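Local coordinates for glycoside hydrolase family 16 protein (Bacteroides ovatus, PDB 7KR6), which probably hydrolyses glycosidic bonds of mixed-linkage beta-glucans as an endo-glucanase and holds a fluorinated glucan inhibitor in its cleft, at residues 105-109 / 110-114; 210-214 / 215-219; 247-250 / 251-254. The protein carries 1 engineered substitution. All coordinates share one frame; numbering follows the deposited sequence.

Contact 1: 105-109 / 110-114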
loop_
_atom_site.group_PDB
_atom_site.type_symbol
_atom_site.label_atom_id
_atom_site.label_comp_id
_atom_site.label_asym_id
_atom_site.label_seq_id
_atom_site.Cartn_x
_atom_site.Cartn_y
_atom_site.Cartn_z
ATOM N N LYS A 105 -3.686 25.507 14.691
ATOM C CA LYS A 105 -5.078 25.217 14.319
ATOM C C LYS A 105 -5.211 23.701 14.297
ATOM O O LYS A 105 -4.585 23.030 13.430
ATOM C CB LYS A 105 -5.434 25.801 12.960
ATOM C CG LYS A 105 -6.900 25.768 12.597
ATOM C CD LYS A 105 -7.825 26.589 13.491
ATOM C CE LYS A 105 -7.232 27.943 13.825
ATOM N NZ LYS A 105 -8.224 28.860 14.438
ATOM N N SER A 106 -6.043 23.179 15.163
ATOM C CA SER A 106 -6.294 21.723 15.233
ATOM C C SER A 106 -7.753 21.488 15.609
ATOM O O SER A 106 -8.421 22.423 16.065
ATOM C CB SER A 106 -5.348 21.034 16.138
ATOM O OG SER A 106 -5.549 21.413 17.510
ATOM N N PHE A 107 -8.260 20.314 15.296
ATOM C CA PHE A 107 -9.699 20.030 15.444
ATOM C C PHE A 107 -9.916 18.521 15.538
ATOM O O PHE A 107 -9.010 17.765 15.250
ATOM C CB PHE A 107 -10.480 20.637 14.298
ATOM C CG PHE A 107 -10.222 19.934 12.985
ATOM C CD1 PHE A 107 -9.059 20.217 12.277
ATOM C CD2 PHE A 107 -11.127 19.021 12.469
ATOM C CE1 PHE A 107 -8.783 19.542 11.092
ATOM C CE2 PHE A 107 -10.873 18.398 11.255
ATOM C CZ PHE A 107 -9.705 18.663 10.579
ATOM N N LYS A 108 -11.127 18.141 15.922
ATOM C CA LYS A 108 -11.518 16.734 16.142
ATOM C C LYS A 108 -12.956 16.604 15.674
ATOM O O LYS A 108 -13.806 17.474 16.035
ATOM C CB LYS A 108 -11.350 16.422 17.640
ATOM C CG LYS A 108 -11.966 15.141 18.149
ATOM C CD LYS A 108 -11.903 14.959 19.661
ATOM C CE LYS A 108 -12.530 13.635 20.056
ATOM N NZ LYS A 108 -12.344 13.317 21.489
ATOM N N TYR A 109 -13.264 15.539 14.941
ATOM C CA TYR A 109 -14.638 15.163 14.562
ATOM C C TYR A 109 -15.360 16.317 13.855
ATOM O O TYR A 109 -16.523 16.639 14.229
ATOM C CB TYR A 109 -15.422 14.710 15.807
ATOM C CG TYR A 109 -14.970 13.479 16.548
ATOM C CD1 TYR A 109 -14.063 12.540 16.050
ATOM C CD2 TYR A 109 -15.516 13.207 17.794
ATOM C CE1 TYR A 109 -13.677 11.417 16.779
ATOM C CE2 TYR A 109 -15.159 12.080 18.515
ATOM C CZ TYR A 109 -14.219 11.189 18.035
ATOM O OH TYR A 109 -13.874 10.090 18.786
ATOM N N ARG A 110 -14.719 16.960 12.885
ATOM C CA ARG A 110 -15.391 17.937 12.006
ATOM C C ARG A 110 -15.026 17.592 10.572
ATOM O O ARG A 110 -13.999 16.930 10.364
ATOM C CB ARG A 110 -14.926 19.374 12.245
ATOM C CG ARG A 110 -15.120 19.870 13.670
ATOM C CD ARG A 110 -16.563 19.968 14.063
ATOM N NE ARG A 110 -16.605 20.744 15.300
ATOM C CZ ARG A 110 -16.935 22.035 15.402
ATOM N NH1 ARG A 110 -16.912 22.615 16.590
ATOM N NH2 ARG A 110 -17.291 22.742 14.340
ATOM N N LYS A 111 -15.860 18.039 9.656
ATOM C CA LYS A 111 -15.554 17.937 8.209
ATOM C C LYS A 111 -14.511 18.977 7.839
ATOM O O LYS A 111 -14.673 20.166 8.205
ATOM C CB LYS A 111 -16.828 18.144 7.419
ATOM C CG LYS A 111 -16.674 17.904 5.924
ATOM C CD LYS A 111 -17.947 18.119 5.130
ATOM C CE LYS A 111 -17.831 17.466 3.779
ATOM N NZ LYS A 111 -19.014 17.758 2.944
ATOM N N ILE A 112 -13.460 18.574 7.106
ATOM C CA ILE A 112 -12.474 19.526 6.573
ATOM C C ILE A 112 -12.506 19.398 5.041
ATOM O O ILE A 112 -12.712 18.258 4.523
ATOM C CB ILE A 112 -11.063 19.337 7.148
ATOM C CG1 ILE A 112 -10.097 20.364 6.548
ATOM C CG2 ILE A 112 -10.631 17.899 6.991
ATOM C CD1 ILE A 112 -8.738 20.368 7.142
ATOM N N GLU A 113 -12.448 20.531 4.357
ATOM C CA GLU A 113 -12.453 20.587 2.888
ATOM C C GLU A 113 -11.397 21.579 2.418
ATOM O O GLU A 113 -11.159 22.616 3.071
ATOM C CB GLU A 113 -13.798 21.041 2.331
ATOM C CG GLU A 113 -14.936 20.157 2.751
ATOM C CD GLU A 113 -16.207 20.423 1.985
ATOM O OE1 GLU A 113 -16.674 21.584 2.055
ATOM O OE2 GLU A 113 -16.701 19.506 1.314
ATOM N N ALA A 114 -10.773 21.271 1.286
ATOM C CA ALA A 114 -9.858 22.202 0.618
ATOM C C ALA A 114 -10.079 22.114 -0.884
ATOM O O ALA A 114 -10.360 21.016 -1.381
ATOM C CB ALA A 114 -8.437 21.935 0.976
#
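Phe107 and Ile112 meet where the chain leaves strand 93-107, turns, and starts strand 112-117. The far end of the phenyl ring does the touching: CZ lies 3.8 Å from Ile112 CB, and CE1 reaches Ile112 CD1 at 4.0 Å, the two side chains crossing at about a right angle. With chi1 at 70°, the Phe107 ring stands between its own backbone N and carbonyl carbon, which carries it across the turn toward Ile112. A flat ring and a branched aliphatic chain suit this buried spot, since both fill space without needing polar partners. The same ring turns its edge to Arg110 O, with CE2 3.6 Å away; this carbonyl is buried here and has no hydrogen-bond partner in the model, and the slightly positive ring edge may compensate it in part.

The outer side is looser and polar. Tyr109 has positive phi and psi, the left-handed helical region, which bends the chain sharply. Arg110 folds its aliphatic part back over the preceding peptide, CD lying 3.3 Å from Tyr109 O, while its guanidinium forms a salt bridge with the C-terminal carboxylate of Leu272. Tyr109 OH bonds to His229.

This is a tight connection within the GH16 beta-sandwich, not a hydrogen-bonded hairpin: Phe107 and Ile112 pack inward on Met131 of strand 125-133, and strand 112-117 runs between its antiparallel neighbours 197-203 and 261-271.

Contact 2: 210-214 / 215-219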
loop_
_atom_site.group_PDB
_atom_site.type_symbol
_atom_site.label_atom_id
_atom_site.label_comp_id
_atom_site.label_asym_id
_atom_site.label_seq_id
_atom_site.Cartn_x
_atom_site.Cartn_y
_atom_site.Cartn_z
ATOM N N ILE A 210 -13.342 9.976 2.924
ATOM C CA ILE A 210 -12.764 10.886 1.932
ATOM C C ILE A 210 -13.715 11.038 0.742
ATOM O O ILE A 210 -14.192 10.001 0.238
ATOM C CB ILE A 210 -11.355 10.391 1.509
ATOM C CG1 ILE A 210 -10.335 10.410 2.662
ATOM C CG2 ILE A 210 -10.868 11.259 0.393
ATOM C CD1 ILE A 210 -10.391 9.228 3.580
ATOM N N SER A 211 -13.966 12.286 0.349
ATOM C CA SER A 211 -14.705 12.633 -0.886
ATOM C C SER A 211 -13.854 13.494 -1.809
ATOM O O SER A 211 -13.017 14.295 -1.335
ATOM C CB SER A 211 -16.058 13.298 -0.580
ATOM O OG SER A 211 -16.871 12.500 0.274
ATOM N N ILE A 212 -14.130 13.403 -3.116
ATOM C CA ILE A 212 -13.450 14.195 -4.149
ATOM C C ILE A 212 -14.566 14.738 -5.040
ATOM O O ILE A 212 -15.329 13.929 -5.593
ATOM C CB ILE A 212 -12.378 13.376 -4.909
ATOM C CG1 ILE A 212 -11.335 12.814 -3.935
ATOM C CG2 ILE A 212 -11.724 14.203 -5.985
ATOM C CD1 ILE A 212 -10.465 11.734 -4.527
ATOM N N ASP A 213 -14.652 16.051 -5.076
ATOM C CA ASP A 213 -15.748 16.775 -5.747
ATOM C C ASP A 213 -17.092 16.198 -5.323
ATOM O O ASP A 213 -17.952 15.939 -6.199
ATOM C CB ASP A 213 -15.536 16.722 -7.252
ATOM C CG ASP A 213 -14.384 17.565 -7.763
ATOM O OD1 ASP A 213 -14.064 18.551 -7.120
ATOM O OD2 ASP A 213 -13.862 17.240 -8.850
ATOM N N ASN A 214 -17.235 15.937 -4.018
ATOM C CA ASN A 214 -18.494 15.542 -3.344
ATOM C C ASN A 214 -18.925 14.129 -3.734
ATOM O O ASN A 214 -20.020 13.701 -3.342
ATOM C CB ASN A 214 -19.600 16.558 -3.598
ATOM C CG ASN A 214 -19.249 17.915 -3.047
ATOM O OD1 ASN A 214 -18.731 18.021 -1.940
ATOM N ND2 ASN A 214 -19.456 18.934 -3.855
ATOM N N VAL A 215 -18.041 13.342 -4.324
ATOM C CA VAL A 215 -18.309 11.912 -4.562
ATOM C C VAL A 215 -17.483 11.120 -3.537
ATOM O O VAL A 215 -16.230 11.252 -3.550
ATOM C CB VAL A 215 -17.996 11.513 -6.016
ATOM C CG1 VAL A 215 -18.244 10.044 -6.260
ATOM C CG2 VAL A 215 -18.809 12.357 -6.994
ATOM N N LYS A 216 -18.130 10.313 -2.729
ATOM C CA LYS A 216 -17.433 9.554 -1.669
ATOM C C LYS A 216 -16.475 8.580 -2.359
ATOM O O LYS A 216 -16.859 7.848 -3.321
ATOM C CB LYS A 216 -18.450 8.956 -0.713
ATOM C CG LYS A 216 -19.200 10.041 0.062
ATOM C CD LYS A 216 -20.159 9.538 1.081
ATOM C CE LYS A 216 -20.743 10.718 1.827
ATOM N NZ LYS A 216 -21.648 10.247 2.888
ATOM N N PHE A 217 -15.228 8.606 -1.895
ATOM C CA PHE A 217 -14.068 7.866 -2.452
ATOM C C PHE A 217 -13.710 6.653 -1.595
ATOM O O PHE A 217 -13.566 5.544 -2.140
ATOM C CB PHE A 217 -12.898 8.814 -2.586
ATOM C CG PHE A 217 -11.660 8.231 -3.202
ATOM C CD1 PHE A 217 -11.634 7.897 -4.546
ATOM C CD2 PHE A 217 -10.523 8.009 -2.426
ATOM C CE1 PHE A 217 -10.473 7.409 -5.123
ATOM C CE2 PHE A 217 -9.372 7.515 -3.013
ATOM C CZ PHE A 217 -9.348 7.213 -4.352
ATOM N N HIS A 218 -13.606 6.802 -0.277
ATOM C CA HIS A 218 -13.230 5.671 0.609
ATOM C C HIS A 218 -13.599 6.000 2.060
ATOM O O HIS A 218 -13.565 7.194 2.411
ATOM C CB HIS A 218 -11.740 5.347 0.504
ATOM C CG HIS A 218 -11.401 4.094 1.213
ATOM N ND1 HIS A 218 -11.894 2.873 0.821
ATOM C CD2 HIS A 218 -10.616 3.861 2.278
ATOM C CE1 HIS A 218 -11.428 1.945 1.642
ATOM N NE2 HIS A 218 -10.652 2.525 2.546
ATOM N N THR A 219 -13.890 4.969 2.846
ATOM C CA THR A 219 -14.101 5.089 4.312
ATOM C C THR A 219 -13.113 4.134 5.011
ATOM O O THR A 219 -13.075 2.924 4.662
ATOM C CB THR A 219 -15.561 4.788 4.679
ATOM O OG1 THR A 219 -16.404 5.731 4.023
ATOM C CG2 THR A 219 -15.773 4.805 6.178
#
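Ile210 O accepts two backbone hydrogen bonds, from Phe217 N at 2.8 Å and from His218 N at 3.3 Å. The shorter bond comes in the carbonyl plane, whereas the donor of the longer one is tilted 17° from it. In return Ile210 N donates to His218 O at 2.8 Å, nearly straight in line with that carbonyl. Two residues thus stand opposite one, and the extra residue shifts the register before Ser211 pairs with Lys216.

The shift also sends the Phe217 side chain toward the sheet face that carries Ile210 and Ile212. Its CG is anti to the backbone N (chi1 -177°), and the ring lies alongside Ile212, both pointing the same way. Ile212 CD1 sits over one ring face, 4.1 Å from the centroid, a CH-pi contact that suits a methyl tip laid on an aromatic face. Val165 touches both side chains, and Tyr183 meets the Phe217 ring edge to face. On the other sheet face, Ser211 OG touches Lys216 CG at 3.4 Å, a small side chain fitting beside the root of the extended lysine.

Asp213 and Asn214 round the end, Asn and to a lesser degree Asp tolerating the left-handed backbone a type I' turn needs; Asp213 OD2 bonds to His197. Ile212 and Val215 close the turn with a pair of backbone bonds. This is a two-residue type I' beta hairpin interrupted by a classic beta bulge, which links strands 207-212 and 215-221 of the GH16 beta-sandwich.

Contact 3: 247-250 / 251-254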
loop_
_atom_site.group_PDB
_atom_site.type_symbol
_atom_site.label_atom_id
_atom_site.label_comp_id
_atom_site.label_asym_id
_atom_site.label_seq_id
_atom_site.Cartn_x
_atom_site.Cartn_y
_atom_site.Cartn_z
ATOM N N ILE A 247 10.610 6.846 -7.389
ATOM C CA ILE A 247 11.780 7.595 -7.892
ATOM C C ILE A 247 12.539 8.184 -6.719
ATOM O O ILE A 247 11.983 9.125 -6.061
ATOM C CB ILE A 247 11.301 8.688 -8.838
ATOM C CG1 ILE A 247 10.662 8.076 -10.079
ATOM C CG2 ILE A 247 12.434 9.643 -9.152
ATOM C CD1 ILE A 247 9.773 9.045 -10.822
ATOM N N THR A 248 13.745 7.667 -6.432
ATOM C CA THR A 248 14.569 8.073 -5.277
ATOM C C THR A 248 15.951 8.501 -5.765
ATOM O O THR A 248 16.758 8.791 -4.955
ATOM C CB THR A 248 14.614 6.969 -4.213
ATOM O OG1 THR A 248 15.139 5.763 -4.779
ATOM C CG2 THR A 248 13.229 6.671 -3.671
ATOM N N ASP A 249 16.138 8.644 -7.079
ATOM C CA ASP A 249 17.429 9.033 -7.701
ATOM C C ASP A 249 17.077 10.097 -8.720
ATOM O O ASP A 249 16.141 9.863 -9.514
ATOM C CB ASP A 249 18.109 7.788 -8.270
ATOM C CG ASP A 249 19.267 7.999 -9.234
ATOM O OD1 ASP A 249 19.751 9.167 -9.384
ATOM O OD2 ASP A 249 19.678 6.963 -9.832
ATOM N N ILE A 250 17.731 11.248 -8.641
ATOM C CA ILE A 250 17.454 12.365 -9.569
ATOM C C ILE A 250 17.627 11.893 -11.018
ATOM O O ILE A 250 16.960 12.475 -11.889
ATOM C CB ILE A 250 18.316 13.603 -9.255
ATOM C CG1 ILE A 250 17.715 14.842 -9.934
ATOM C CG2 ILE A 250 19.784 13.330 -9.562
ATOM C CD1 ILE A 250 18.256 16.151 -9.429
ATOM N N ASN A 251 18.459 10.886 -11.275
ATOM C CA ASN A 251 18.649 10.343 -12.658
ATOM C C ASN A 251 17.389 9.660 -13.182
ATOM O O ASN A 251 17.318 9.354 -14.380
ATOM C CB ASN A 251 19.782 9.324 -12.711
ATOM C CG ASN A 251 21.125 9.990 -12.739
ATOM O OD1 ASN A 251 21.208 11.172 -13.051
ATOM N ND2 ASN A 251 22.161 9.246 -12.381
ATOM N N LYS A 252 16.395 9.410 -12.336
ATOM C CA LYS A 252 15.134 8.765 -12.754
ATOM C C LYS A 252 13.972 9.769 -12.692
ATOM O O LYS A 252 12.837 9.367 -12.989
ATOM C CB LYS A 252 14.847 7.533 -11.892
ATOM C CG LYS A 252 15.997 6.562 -11.784
ATOM C CD LYS A 252 16.344 5.912 -13.134
ATOM C CE LYS A 252 17.521 4.975 -13.050
ATOM N NZ LYS A 252 17.966 4.591 -14.420
ATOM N N LEU A 253 14.229 11.022 -12.339
ATOM C CA LEU A 253 13.177 12.058 -12.252
ATOM C C LEU A 253 12.867 12.506 -13.679
ATOM O O LEU A 253 13.806 12.810 -14.423
ATOM C CB LEU A 253 13.641 13.175 -11.323
ATOM C CG LEU A 253 12.565 14.199 -10.971
ATOM C CD1 LEU A 253 11.520 13.570 -10.061
ATOM C CD2 LEU A 253 13.191 15.398 -10.307
ATOM N N THR A 254 11.631 12.391 -14.126
ATOM C CA THR A 254 11.236 12.955 -15.444
ATOM C C THR A 254 10.276 14.131 -15.302
ATOM O O THR A 254 10.107 14.862 -16.267
ATOM C CB THR A 254 10.675 11.829 -16.314
ATOM O OG1 THR A 254 9.529 11.193 -15.752
ATOM C CG2 THR A 254 11.718 10.761 -16.532
HETATM O O HOH W 1 16.564 13.951 -14.178
#
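Asp249 and Asn251 cross obliquely, their carboxylate and amide planes 54° apart, while the carboxylate reaches the backbone of Asn251. With CG anti to its own backbone N (chi1 166°), Asp249 brings OD1 to 2.9 Å from Asn251 N, which approaches from above the carboxylate plane. This bond makes an Asx turn leading into the 3-10 turn of 250-252. The acid's backbone O meanwhile accepts from Lys252 N at 2.9 Å, so one residue receives two of the turn's N-H groups. The short acid side chain suits this place: it is just long enough to reach forward over the start of the 3-10 turn. Lys252, bent at chi2, passes Asp249 at a slant, and its NZ remains 5.4 Å from Asp249 OD2.

On another side the contact is apolar. Ile247 lays CG2 against Leu253 CD1 at 4.1 Å and against the Lys252 peptide, and Leu253, with Ile250, packs on Ile94 of strand 93-107. Leu253 N bonds to Ile250 O at 3.1 Å, and a water spans Ile250 O and Leu253 O.

Chemically, the turn combines main-chain bonds, one carboxylate acceptor and a small hydrophobic patch. The opposite charges of Asp249 and Lys252, near but not touching, would probably add only a mild attraction at this surface loop.

Overall arrangement
The three contacts follow one another along the chain, all within the GH16 catalytic fold, and each is a local turn. Contacts 1 and 2 are neighbours, with centres about 15 Å apart, and touch where Glu113 packs against Asn214. Strand 197-203 joins them, pairing with strand 112-117 on one side and with 207-212 on the other, so the hairpin of contact 2 continues the strand order begun at contact 1. Contact 3 lies far off, its centre about 35 Å from that of contact 1 and about 31 Å from that of contact 2, in the long loop between strands 232-240 and 261-271. Contacts 1 and 3 thus mark opposite sides of a strand-rich, glucan-binding protein.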